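Local coordinates for protein probable glutathione S-transferase (Bordetella bronchiseptica RB50, PDB 3H1N) that probably acts as a glutathione S-transferase, conjugating glutathione to electrophilic substrates, at residues G172-D177 with Y183-L188; S187-V192 with A218-L223; L60-R65 with P74-A79; H129-A134 with E139-V144. All coordinates share one frame; numbering follows the deposited sequence.

Following the chain, interaction 3 comes first. It closes the loop between helix 59-65 and strand 76-79 in the thioredoxin-like N-terminal half. The other three lie in the helical C-terminal domain. Interaction 4 closes the loop between helices 105-127 and 142-167, next to the second subunit. Interaction 1 folds the loop 172-177 back onto the start of helix 183-198. Interaction 2 begins where interaction 1 ends, sharing S187 and L188, and joins that helix to helix 211-221. These two touch directly: R219 reaches the carbonyl of G172, and L186 packs on V220. Interactions 3 and 4 stand apart, about 28 Å between centres, and none of the four nests within another.

Interaction 1: residues G172-D177 with Y183-L188; sequences GGWLTD and YADLSL
The W174 indole meets the D185 carboxylate at its rim. D185 OD1 lies near the indole plane, 3.6 Å from W174 CE3, and the ring and carboxylate planes stand 70° apart. R219 of helix 211-221 also packs on W174. The carboxylate uses OD1 to grip the loop backbone. L175 N donates to D185 OD1 at 2.8 Å, on the syn lone pair, with an N-H...O angle of 150°. The two side chains then run past each other in opposite directions, and L175 CG comes to 3.2 Å from D185 OD1. D185 OD2 is held by the backbone N of S182 and by a water, which donates to it at 2.8 Å and accepts from T176 OG1 at 2.6 Å. The bond from S182 N is the one expected of an N-capping box, while S182 OG makes a weak bond to A184 N. The pair is consistent with the Ser/Thr-x-x-Asp N-capping box known at this helix in glutathione transferases. Here the same aspartate also fastens the preceding loop. With CG anti to its carbonyl carbon (chi1 -75°), L175 sends its methyls towards the helix. L175 CD1 touches A184 CB at 3.9 Å and L188 CD2 at the same distance. L114 of helix 105-127 covers L175 further, and L175 O accepts from W110 NE1 of that helix.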
loop_
_atom_site.group_PDB
_atom_site.type_symbol
_atom_site.label_atom_id
_atom_site.label_comp_id
_atom_site.label_asym_id
_atom_site.label_seq_id
_atom_site.Cartn_x
_atom_site.Cartn_y
_atom_site.Cartn_z
ATOM N N GLY B 172 16.339 -12.258 -18.622
ATOM C CA GLY B 172 16.849 -10.900 -18.468
ATOM C C GLY B 172 17.356 -10.513 -17.093
ATOM O O GLY B 172 18.002 -9.469 -16.949
ATOM N N GLY B 173 17.033 -11.326 -16.083
ATOM C CA GLY B 173 17.548 -11.134 -14.735
ATOM C C GLY B 173 16.959 -9.966 -13.948
ATOM O O GLY B 173 17.570 -9.517 -12.969
ATOM N N TRP B 174 15.782 -9.486 -14.360
ATOM C CA TRP B 174 15.063 -8.428 -13.648
ATOM C C TRP B 174 13.587 -8.801 -13.431
ATOM O O TRP B 174 13.109 -9.834 -13.910
ATOM C CB TRP B 174 15.140 -7.090 -14.396
ATOM C CG TRP B 174 16.521 -6.530 -14.618
ATOM C CD1 TRP B 174 17.159 -6.375 -15.816
ATOM C CD2 TRP B 174 17.428 -6.041 -13.616
ATOM N NE1 TRP B 174 18.410 -5.820 -15.625
ATOM C CE2 TRP B 174 18.601 -5.612 -14.284
ATOM C CE3 TRP B 174 17.368 -5.933 -12.218
ATOM C CZ2 TRP B 174 19.699 -5.072 -13.602
ATOM C CZ3 TRP B 174 18.468 -5.402 -11.536
ATOM C CH2 TRP B 174 19.618 -4.981 -12.232
ATOM N N LEU B 175 12.869 -7.940 -12.719
ATOM C CA LEU B 175 11.456 -8.162 -12.431
ATOM C C LEU B 175 10.548 -7.922 -13.640
ATOM O O LEU B 175 9.405 -8.401 -13.675
ATOM C CB LEU B 175 11.011 -7.278 -11.261
ATOM C CG LEU B 175 11.470 -7.718 -9.860
ATOM C CD1 LEU B 175 11.262 -6.568 -8.854
ATOM C CD2 LEU B 175 10.747 -8.973 -9.396
ATOM N N THR B 176 11.044 -7.160 -14.612
ATOM C CA THR B 176 10.246 -6.786 -15.794
ATOM C C THR B 176 10.914 -7.229 -17.092
ATOM O O THR B 176 12.053 -7.713 -17.090
ATOM C CB THR B 176 9.990 -5.252 -15.858
ATOM O OG1 THR B 176 11.170 -4.579 -16.318
ATOM C CG2 THR B 176 9.609 -4.723 -14.491
ATOM N N ASP B 177 10.209 -7.048 -18.205
ATOM C CA ASP B 177 10.745 -7.418 -19.516
ATOM C C ASP B 177 11.317 -6.198 -20.243
ATOM O O ASP B 177 11.681 -6.282 -21.415
ATOM C CB ASP B 177 9.661 -8.111 -20.359
ATOM C CG ASP B 177 8.964 -9.242 -19.602
ATOM O OD1 ASP B 177 9.600 -10.300 -19.364
ATOM O OD2 ASP B 177 7.776 -9.069 -19.234
ATOM N N TYR B 183 12.368 0.570 -10.645
ATOM C CA TYR B 183 12.449 0.930 -9.231
ATOM C C TYR B 183 12.051 -0.212 -8.281
ATOM O O TYR B 183 12.542 -0.268 -7.156
ATOM C CB TYR B 183 11.684 2.208 -8.925
ATOM C CG TYR B 183 10.196 2.151 -9.137
ATOM C CD1 TYR B 183 9.360 1.534 -8.204
ATOM C CD2 TYR B 183 9.608 2.786 -10.231
ATOM C CE1 TYR B 183 7.969 1.519 -8.379
ATOM C CE2 TYR B 183 8.221 2.782 -10.409
ATOM C CZ TYR B 183 7.409 2.141 -9.485
ATOM O OH TYR B 183 6.026 2.145 -9.642
ATOM N N ALA B 184 11.178 -1.116 -8.741
ATOM C CA ALA B 184 10.805 -2.295 -7.958
ATOM C C ALA B 184 12.003 -3.247 -7.739
ATOM O O ALA B 184 12.111 -3.883 -6.679
ATOM C CB ALA B 184 9.643 -3.024 -8.607
ATOM N N ASP B 185 12.894 -3.331 -8.722
ATOM C CA ASP B 185 14.136 -4.096 -8.547
ATOM C C ASP B 185 15.013 -3.511 -7.439
ATOM O O ASP B 185 15.592 -4.264 -6.634
ATOM C CB ASP B 185 14.933 -4.213 -9.856
ATOM C CG ASP B 185 14.154 -4.900 -10.953
ATOM O OD1 ASP B 185 14.062 -6.142 -10.941
ATOM O OD2 ASP B 185 13.648 -4.192 -11.847
ATOM N N LEU B 186 15.122 -2.175 -7.396
ATOM C CA LEU B 186 15.896 -1.519 -6.326
ATOM C C LEU B 186 15.253 -1.736 -4.961
ATOM O O LEU B 186 15.932 -2.015 -3.972
ATOM C CB LEU B 186 16.049 -0.021 -6.588
ATOM C CG LEU B 186 16.626 0.426 -7.927
ATOM C CD1 LEU B 186 16.769 1.946 -7.906
ATOM C CD2 LEU B 186 17.984 -0.252 -8.232
ATOM N N SER B 187 13.936 -1.622 -4.919
ATOM C CA SER B 187 13.187 -1.846 -3.692
ATOM C C SER B 187 13.353 -3.284 -3.201
ATOM O O SER B 187 13.443 -3.530 -1.990
ATOM C CB SER B 187 11.711 -1.531 -3.939
ATOM O OG SER B 187 11.551 -0.142 -4.227
ATOM N N LEU B 188 13.401 -4.229 -4.139
ATOM C CA LEU B 188 13.490 -5.646 -3.790
ATOM C C LEU B 188 14.859 -5.918 -3.177
ATOM O O LEU B 188 14.982 -6.619 -2.149
ATOM C CB LEU B 188 13.224 -6.545 -5.012
ATOM C CG LEU B 188 13.209 -8.081 -4.792
ATOM C CD1 LEU B 188 12.239 -8.508 -3.662
ATOM C CD2 LEU B 188 12.881 -8.821 -6.088
HETATM O O HOH W 1 13.120 -4.397 -14.558
#

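Interaction 2: residues S187-V192 with A218-L223; sequences SLYHVV and ARVAEL
Y189 and V220 hold the closest backbone approach, with CA of Y189 6.4 Å from CA of V220. The segment 187-192 is regular helix throughout. Its turns are held by V191 N to S187 O and by V192 N to L188 O. Residues 218-221 are the last turn of helix 211-221, and the chain then leaves it. The two bonds from E222 N back to A218 O and R219 O are weak, and by L223 the chain has left helical geometry. Y189, V220 and A221 fill the space between the two backbones.

Y189 leans across at chi1 147°, away from the usual staggered positions. This brings CB and CG of Y189 against the valine. Y189 CG lies 3.5 Å from V220 CG1, and Y189 CB lies 3.6 Å from V220 CB. Further along the ring, Y189 CE1 meets A221 CB at 3.9 Å. Both methyl groups approach the ring at a slant. V220 CG1, placed anti to the backbone N (chi1 176°), also packs on L186 CD2 at 3.7 Å, about one turn earlier on helix 183-198. The ring of H217 meets Y189 with the planes about 20° apart, and R235 from the C-terminal loop touches it too.

The contact thus lies inside the helical bundle of the C-terminal domain and joins two of its helices. Its chemistry is purely apolar. Cohesion between these segments rests on van der Waals fit and on burial from water, not on directional bonds.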
loop_
_atom_site.group_PDB
_atom_site.type_symbol
_atom_site.label_atom_id
_atom_site.label_comp_id
_atom_site.label_asym_id
_atom_site.label_seq_id
_atom_site.Cartn_x
_atom_site.Cartn_y
_atom_site.Cartn_z
ATOM N N SER B 187 13.936 -1.622 -4.919
ATOM C CA SER B 187 13.187 -1.846 -3.692
ATOM C C SER B 187 13.353 -3.284 -3.201
ATOM O O SER B 187 13.443 -3.530 -1.990
ATOM C CB SER B 187 11.711 -1.531 -3.939
ATOM O OG SER B 187 11.551 -0.142 -4.227
ATOM N N LEU B 188 13.401 -4.229 -4.139
ATOM C CA LEU B 188 13.490 -5.646 -3.790
ATOM C C LEU B 188 14.859 -5.918 -3.177
ATOM O O LEU B 188 14.982 -6.619 -2.149
ATOM C CB LEU B 188 13.224 -6.545 -5.012
ATOM C CG LEU B 188 13.209 -8.081 -4.792
ATOM C CD1 LEU B 188 12.239 -8.508 -3.662
ATOM C CD2 LEU B 188 12.881 -8.821 -6.088
ATOM N N TYR B 189 15.886 -5.335 -3.782
ATOM C CA TYR B 189 17.224 -5.403 -3.205
ATOM C C TYR B 189 17.193 -4.866 -1.765
ATOM O O TYR B 189 17.751 -5.490 -0.845
ATOM C CB TYR B 189 18.255 -4.643 -4.074
ATOM C CG TYR B 189 19.359 -3.988 -3.269
ATOM C CD1 TYR B 189 20.553 -4.661 -2.985
ATOM C CD2 TYR B 189 19.207 -2.687 -2.787
ATOM C CE1 TYR B 189 21.533 -4.061 -2.226
ATOM C CE2 TYR B 189 20.171 -2.093 -2.025
ATOM C CZ TYR B 189 21.326 -2.768 -1.753
ATOM O OH TYR B 189 22.278 -2.145 -0.995
ATOM N N HIS B 190 16.519 -3.729 -1.563
ATOM C CA HIS B 190 16.543 -3.100 -0.251
ATOM C C HIS B 190 15.806 -3.902 0.821
ATOM O O HIS B 190 16.291 -4.015 1.951
ATOM C CB HIS B 190 16.050 -1.641 -0.268
ATOM C CG HIS B 190 16.185 -0.965 1.066
ATOM N ND1 HIS B 190 17.411 -0.670 1.624
ATOM C CD2 HIS B 190 15.256 -0.590 1.977
ATOM C CE1 HIS B 190 17.231 -0.111 2.809
ATOM N NE2 HIS B 190 15.928 -0.045 3.043
ATOM N N VAL B 191 14.643 -4.450 0.482
ATOM C CA VAL B 191 13.908 -5.265 1.446
ATOM C C VAL B 191 14.717 -6.533 1.838
ATOM O O VAL B 191 14.698 -6.964 3.006
ATOM C CB VAL B 191 12.434 -5.541 0.987
ATOM C CG1 VAL B 191 12.356 -6.637 -0.105
ATOM C CG2 VAL B 191 11.574 -5.893 2.187
ATOM N N VAL B 192 15.484 -7.086 0.892
ATOM C CA VAL B 192 16.353 -8.223 1.207
ATOM C C VAL B 192 17.508 -7.778 2.136
ATOM O O VAL B 192 17.868 -8.504 3.082
ATOM C CB VAL B 192 16.887 -8.937 -0.078
ATOM C CG1 VAL B 192 17.948 -9.972 0.268
ATOM C CG2 VAL B 192 15.736 -9.591 -0.852
ATOM N N ALA B 218 22.240 -9.286 -5.451
ATOM C CA ALA B 218 23.657 -9.078 -5.735
ATOM C C ALA B 218 23.864 -8.164 -6.946
ATOM O O ALA B 218 24.808 -7.384 -6.977
ATOM C CB ALA B 218 24.361 -10.402 -5.945
ATOM N N ARG B 219 22.979 -8.278 -7.934
ATOM C CA ARG B 219 23.086 -7.509 -9.164
ATOM C C ARG B 219 22.901 -6.013 -8.868
ATOM O O ARG B 219 23.679 -5.176 -9.327
ATOM C CB ARG B 219 22.047 -8.006 -10.177
ATOM C CG ARG B 219 22.330 -7.594 -11.608
ATOM C CD ARG B 219 21.305 -8.148 -12.611
ATOM N NE ARG B 219 21.652 -7.711 -13.968
ATOM C CZ ARG B 219 20.909 -7.915 -15.053
ATOM N NH1 ARG B 219 19.745 -8.548 -14.958
ATOM N NH2 ARG B 219 21.318 -7.458 -16.234
ATOM N N VAL B 220 21.871 -5.688 -8.089
ATOM C CA VAL B 220 21.614 -4.300 -7.715
ATOM C C VAL B 220 22.736 -3.728 -6.866
ATOM O O VAL B 220 23.139 -2.577 -7.050
ATOM C CB VAL B 220 20.290 -4.153 -6.950
ATOM C CG1 VAL B 220 20.098 -2.690 -6.483
ATOM C CG2 VAL B 220 19.135 -4.583 -7.826
ATOM N N ALA B 221 23.218 -4.532 -5.922
ATOM C CA ALA B 221 24.317 -4.143 -5.057
ATOM C C ALA B 221 25.544 -3.716 -5.862
ATOM O O ALA B 221 26.290 -2.847 -5.417
ATOM C CB ALA B 221 24.676 -5.277 -4.117
ATOM N N GLU B 222 25.722 -4.312 -7.046
ATOM C CA GLU B 222 26.870 -4.047 -7.930
ATOM C C GLU B 222 26.663 -2.984 -9.023
ATOM O O GLU B 222 27.578 -2.691 -9.772
ATOM C CB GLU B 222 27.330 -5.349 -8.611
ATOM C CG GLU B 222 27.658 -6.488 -7.663
ATOM C CD GLU B 222 28.894 -6.215 -6.833
ATOM O OE1 GLU B 222 29.914 -5.773 -7.412
ATOM O OE2 GLU B 222 28.844 -6.433 -5.601
ATOM N N LEU B 223 25.463 -2.421 -9.135
ATOM C CA LEU B 223 25.194 -1.427 -10.179
ATOM C C LEU B 223 26.154 -0.243 -10.094
ATOM O O LEU B 223 26.312 0.338 -9.015
ATOM C CB LEU B 223 23.747 -0.930 -10.059
ATOM C CG LEU B 223 22.691 -1.913 -10.550
ATOM C CD1 LEU B 223 21.291 -1.373 -10.205
ATOM C CD2 LEU B 223 22.831 -2.179 -12.047
#

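Interaction 3: residues L60-R65 with P74-A79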
loop_
_atom_site.group_PDB
_atom_site.type_symbol
_atom_site.label_atom_id
_atom_site.label_comp_id
_atom_site.label_asym_id
_atom_site.label_seq_id
_atom_site.Cartn_x
_atom_site.Cartn_y
_atom_site.Cartn_z
ATOM N N LEU B 60 8.409 18.893 10.210
ATOM C CA LEU B 60 7.091 19.005 10.844
ATOM C C LEU B 60 6.446 20.339 10.500
ATOM O O LEU B 60 5.247 20.383 10.216
ATOM C CB LEU B 60 7.179 18.827 12.367
ATOM C CG LEU B 60 7.242 17.417 12.989
ATOM C CD1 LEU B 60 6.106 16.525 12.513
ATOM C CD2 LEU B 60 8.585 16.738 12.737
ATOM N N ASP B 61 7.250 21.408 10.503
ATOM C CA ASP B 61 6.803 22.730 10.052
ATOM C C ASP B 61 6.433 22.709 8.574
ATOM O O ASP B 61 5.371 23.215 8.184
ATOM C CB ASP B 61 7.872 23.807 10.287
ATOM C CG ASP B 61 7.449 25.185 9.767
ATOM O OD1 ASP B 61 6.446 25.735 10.271
ATOM O OD2 ASP B 61 8.120 25.722 8.856
ATOM N N ASP B 62 7.318 22.135 7.760
ATOM C CA ASP B 62 7.082 22.080 6.321
ATOM C C ASP B 62 5.785 21.355 5.987
ATOM O O ASP B 62 5.033 21.783 5.116
ATOM C CB ASP B 62 8.234 21.410 5.582
ATOM C CG ASP B 62 8.031 21.433 4.085
ATOM O OD1 ASP B 62 8.373 22.456 3.467
ATOM O OD2 ASP B 62 7.495 20.449 3.532
HETATM N N MSE B 63 5.531 20.258 6.688
HETATM C CA MSE B 63 4.361 19.443 6.421
HETATM C C MSE B 63 3.050 20.149 6.774
HETATM O O MSE B 63 2.041 19.929 6.104
HETATM C CB MSE B 63 4.467 18.117 7.158
HETATM C CG MSE B 63 4.074 16.924 6.315
HETATM SE SE MSE B 63 4.277 15.258 7.279
HETATM C CE MSE B 63 5.743 15.720 8.458
ATOM N N ARG B 64 3.080 21.004 7.801
ATOM C CA ARG B 64 1.916 21.805 8.220
ATOM C C ARG B 64 1.381 22.741 7.144
ATOM O O ARG B 64 0.169 22.979 7.070
ATOM C CB ARG B 64 2.263 22.682 9.424
ATOM C CG ARG B 64 2.532 21.942 10.693
ATOM C CD ARG B 64 2.733 22.928 11.827
ATOM N NE ARG B 64 3.670 22.395 12.809
ATOM C CZ ARG B 64 4.821 22.965 13.145
ATOM N NH1 ARG B 64 5.185 24.121 12.604
ATOM N NH2 ARG B 64 5.596 22.391 14.052
ATOM N N ARG B 65 2.292 23.301 6.352
ATOM C CA ARG B 65 1.931 24.295 5.341
ATOM C C ARG B 65 1.407 23.646 4.067
ATOM O O ARG B 65 0.768 24.303 3.247
ATOM C CB ARG B 65 3.111 25.228 5.027
ATOM C CG ARG B 65 4.478 24.620 5.286
ATOM C CD ARG B 65 5.511 25.080 4.279
ATOM N NE ARG B 65 4.973 25.089 2.926
ATOM C CZ ARG B 65 5.715 25.066 1.826
ATOM N NH1 ARG B 65 5.133 25.084 0.636
ATOM N NH2 ARG B 65 7.035 25.013 1.916
ATOM N N PRO B 74 5.427 11.278 6.293
ATOM C CA PRO B 74 6.623 11.120 5.467
ATOM C C PRO B 74 6.760 9.671 5.006
ATOM O O PRO B 74 6.293 8.768 5.696
ATOM C CB PRO B 74 7.763 11.466 6.430
ATOM C CG PRO B 74 7.160 12.317 7.472
ATOM C CD PRO B 74 5.768 11.746 7.654
ATOM N N PRO B 75 7.424 9.433 3.860
ATOM C CA PRO B 75 8.086 10.422 2.999
ATOM C C PRO B 75 7.137 11.159 2.063
ATOM O O PRO B 75 6.064 10.653 1.725
ATOM C CB PRO B 75 9.043 9.574 2.174
ATOM C CG PRO B 75 8.313 8.232 2.039
ATOM C CD PRO B 75 7.635 8.049 3.382
ATOM N N TYR B 76 7.540 12.364 1.672
ATOM C CA TYR B 76 6.895 13.076 0.580
ATOM C C TYR B 76 7.948 13.778 -0.283
ATOM O O TYR B 76 9.089 14.033 0.153
ATOM C CB TYR B 76 5.764 14.011 1.062
ATOM C CG TYR B 76 6.206 15.108 2.010
ATOM C CD1 TYR B 76 6.327 14.863 3.381
ATOM C CD2 TYR B 76 6.483 16.387 1.539
ATOM C CE1 TYR B 76 6.735 15.880 4.271
ATOM C CE2 TYR B 76 6.890 17.410 2.407
ATOM C CZ TYR B 76 7.017 17.145 3.776
ATOM O OH TYR B 76 7.438 18.140 4.632
ATOM N N LEU B 77 7.599 13.982 -1.527
ATOM C CA LEU B 77 8.450 14.541 -2.536
ATOM C C LEU B 77 7.782 15.765 -3.127
ATOM O O LEU B 77 6.694 15.715 -3.586
ATOM C CB LEU B 77 8.726 13.521 -3.638
ATOM C CG LEU B 77 9.818 13.855 -4.641
ATOM C CD1 LEU B 77 11.137 13.648 -4.083
ATOM C CD2 LEU B 77 9.675 13.206 -5.927
ATOM N N VAL B 78 8.475 16.862 -3.064
ATOM C CA VAL B 78 8.023 18.093 -3.700
ATOM C C VAL B 78 8.775 18.226 -5.027
ATOM O O VAL B 78 9.997 18.401 -5.053
ATOM C CB VAL B 78 8.227 19.326 -2.792
ATOM C CG1 VAL B 78 7.492 20.536 -3.367
ATOM C CG2 VAL B 78 7.698 19.029 -1.373
ATOM N N ALA B 79 8.024 18.090 -6.117
ATOM C CA ALA B 79 8.583 17.945 -7.464
ATOM C C ALA B 79 7.624 18.580 -8.442
ATOM O O ALA B 79 6.429 18.278 -8.411
ATOM C CB ALA B 79 8.744 16.468 -7.810
#
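D62 and Y76 are brought together by their first torsions. D62 carries CG anti to its backbone N (chi1 -176°), which directs the carboxylate from helix 59-65 at the strand. Y76 has CG between its backbone N and carbonyl carbon (chi1 61°), and the ring reaches back to the helix. Y76 OH donates to D62 OD2 at 2.6 Å. It meets that oxygen on the anti side, 16° out of the carboxylate plane. The ring and carboxylate are nearly coplanar, and D62 OD2 sits at the ring edge, in its plane, 3.3 Å from Y76 CE2. D62 OD2 has a second partner, R66 NH1, in a salt bridge. That cation probably favours the charged carboxylate as acceptor.

M63, a selenomethionine, packs beside the same ring. Its CG lies 3.5 Å from Y76 CE1. Its selenium is 5.0 Å from the ring centroid and oblique to it, which makes a Met-aromatic contact. The chain then bends, and M63 CE ends 3.8 Å from P74 CG, crossing the proline at about a right angle.

P74 is followed by a cis peptide bond to P75. A cis-proline just before this strand is a hallmark of the thioredoxin-like domain of glutathione transferases. Strand 76-79 lies between strands 22-25 and 82-85. The ring of W25, on the first, meets that of Y76 with the planes nearly parallel, and W25 also touches D62 and V78. M59, at the start of helix 59-65, covers both P74 and Y76, while L77 turns to I90 on helix 87-97.

Interaction 4: residues H129-A134 with E139-V144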
loop_
_atom_site.group_PDB
_atom_site.type_symbol
_atom_site.label_atom_id
_atom_site.label_comp_id
_atom_site.label_asym_id
_atom_site.label_seq_id
_atom_site.Cartn_x
_atom_site.Cartn_y
_atom_site.Cartn_z
ATOM N N HIS B 129 7.934 -6.071 15.470
ATOM C CA HIS B 129 8.400 -5.510 16.746
ATOM C C HIS B 129 7.489 -4.438 17.319
ATOM O O HIS B 129 7.649 -4.052 18.479
ATOM C CB HIS B 129 9.861 -5.021 16.683
ATOM C CG HIS B 129 10.162 -4.103 15.534
ATOM N ND1 HIS B 129 9.725 -2.794 15.491
ATOM C CD2 HIS B 129 10.892 -4.292 14.408
ATOM C CE1 HIS B 129 10.160 -2.223 14.378
ATOM N NE2 HIS B 129 10.865 -3.113 13.701
ATOM N N HIS B 130 6.525 -3.982 16.519
ATOM C CA HIS B 130 5.472 -3.090 16.991
ATOM C C HIS B 130 4.082 -3.633 16.649
ATOM O O HIS B 130 3.304 -2.979 15.933
ATOM C CB HIS B 130 5.652 -1.663 16.453
ATOM C CG HIS B 130 6.808 -0.948 17.068
ATOM N ND1 HIS B 130 6.658 0.113 17.933
ATOM C CD2 HIS B 130 8.141 -1.170 16.969
ATOM C CE1 HIS B 130 7.852 0.516 18.338
ATOM N NE2 HIS B 130 8.768 -0.245 17.764
ATOM N N PRO B 131 3.754 -4.824 17.175
ATOM C CA PRO B 131 2.492 -5.481 16.820
ATOM C C PRO B 131 1.266 -4.859 17.467
ATOM O O PRO B 131 0.142 -5.058 16.972
ATOM C CB PRO B 131 2.691 -6.913 17.336
ATOM C CG PRO B 131 3.671 -6.754 18.483
ATOM C CD PRO B 131 4.608 -5.684 18.016
ATOM N N VAL B 132 1.468 -4.132 18.570
ATOM C CA VAL B 132 0.357 -3.497 19.286
ATOM C C VAL B 132 0.146 -2.060 18.790
ATOM O O VAL B 132 -0.985 -1.659 18.476
ATOM C CB VAL B 132 0.556 -3.525 20.840
ATOM C CG1 VAL B 132 -0.571 -2.772 21.563
ATOM C CG2 VAL B 132 0.676 -4.968 21.369
ATOM N N ALA B 133 1.234 -1.291 18.712
ATOM C CA ALA B 133 1.144 0.128 18.400
ATOM C C ALA B 133 2.475 0.677 17.923
ATOM O O ALA B 133 3.514 0.492 18.580
ATOM C CB ALA B 133 0.677 0.897 19.621
ATOM N N ALA B 134 2.432 1.365 16.780
ATOM C CA ALA B 134 3.616 2.006 16.209
ATOM C C ALA B 134 4.139 3.080 17.161
ATOM O O ALA B 134 5.347 3.332 17.227
ATOM C CB ALA B 134 3.275 2.603 14.845
ATOM N N GLU B 139 9.890 -2.463 23.981
ATOM C CA GLU B 139 10.002 -3.153 25.271
ATOM C C GLU B 139 8.640 -3.425 25.913
ATOM O O GLU B 139 8.464 -4.426 26.598
ATOM C CB GLU B 139 10.903 -2.371 26.232
ATOM C CG GLU B 139 12.389 -2.413 25.861
ATOM C CD GLU B 139 12.738 -1.615 24.603
ATOM O OE1 GLU B 139 11.991 -0.674 24.229
ATOM O OE2 GLU B 139 13.774 -1.941 23.980
ATOM N N ASP B 140 7.673 -2.545 25.654
ATOM C CA ASP B 140 6.347 -2.671 26.244
ATOM C C ASP B 140 5.424 -3.636 25.498
ATOM O O ASP B 140 4.329 -3.942 25.967
ATOM C CB ASP B 140 5.704 -1.294 26.377
ATOM C CG ASP B 140 6.466 -0.394 27.333
ATOM O OD1 ASP B 140 6.803 -0.850 28.453
ATOM O OD2 ASP B 140 6.740 0.761 26.953
ATOM N N GLN B 141 5.881 -4.128 24.351
ATOM C CA GLN B 141 5.089 -5.080 23.561
ATOM C C GLN B 141 5.949 -6.265 23.107
ATOM O O GLN B 141 5.634 -6.932 22.117
ATOM C CB GLN B 141 4.386 -4.373 22.381
ATOM C CG GLN B 141 5.329 -3.582 21.462
ATOM C CD GLN B 141 4.588 -2.617 20.538
ATOM O OE1 GLN B 141 3.635 -2.996 19.863
ATOM N NE2 GLN B 141 5.040 -1.368 20.497
ATOM N N GLN B 142 7.013 -6.539 23.866
ATOM C CA GLN B 142 7.957 -7.607 23.520
ATOM C C GLN B 142 7.337 -9.015 23.510
ATOM O O GLN B 142 7.633 -9.812 22.630
ATOM C CB GLN B 142 9.192 -7.593 24.433
ATOM C CG GLN B 142 10.274 -8.552 23.924
ATOM C CD GLN B 142 11.357 -8.861 24.941
ATOM O OE1 GLN B 142 11.084 -9.039 26.133
ATOM N NE2 GLN B 142 12.597 -8.948 24.469
ATOM N N ASP B 143 6.494 -9.318 24.492
ATOM C CA ASP B 143 5.829 -10.627 24.551
ATOM C C ASP B 143 4.990 -10.887 23.299
ATOM O O ASP B 143 4.976 -12.005 22.756
ATOM C CB ASP B 143 4.938 -10.737 25.796
ATOM C CG ASP B 143 5.718 -10.586 27.095
ATOM O OD1 ASP B 143 6.949 -10.800 27.109
ATOM O OD2 ASP B 143 5.088 -10.257 28.118
ATOM N N VAL B 144 4.270 -9.855 22.868
ATOM C CA VAL B 144 3.472 -9.935 21.642
ATOM C C VAL B 144 4.410 -10.093 20.430
ATOM O O VAL B 144 4.167 -10.932 19.555
ATOM C CB VAL B 144 2.555 -8.714 21.486
ATOM C CG1 VAL B 144 1.716 -8.834 20.215
ATOM C CG2 VAL B 144 1.644 -8.578 22.722
#
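Q141, at the N-cap position of helix 142-167, reaches across into the loop 129-134. Its CB touches V132 CG2 at 3.9 Å. CG, set between the backbone N and the carbonyl carbon (chi1 55°), passes the carbonyl O of H129, and CD lies close to H130 CA. OE1 then receives two backbone donors. V132 N meets Q141 OE1 at 2.8 Å, nearly along the C=O axis, and A133 N at 3.2 Å, more from the side. Q141 NE2 donates to A133 O at 3.1 Å, in the amide plane and almost straight (172°). It also binds Y137 O. A133 O takes a second hydrogen bond, from H130 ND1 at 3.2 Å.

Beside the amide, P131 CG presses on V144 CG1 at 3.3 Å, tighter than usual, and V132 CG2 meets V144 CG2 at 4.0 Å. P131 and V144 also pack on their own counterparts in the second subunit, which puts this turn at the dimer interface.

The amide therefore fixes the loop through both of its polar atoms. With OE1 a double acceptor and NE2 a double donor, its rotation is set, and its burial is paid for by hydrogen bonds.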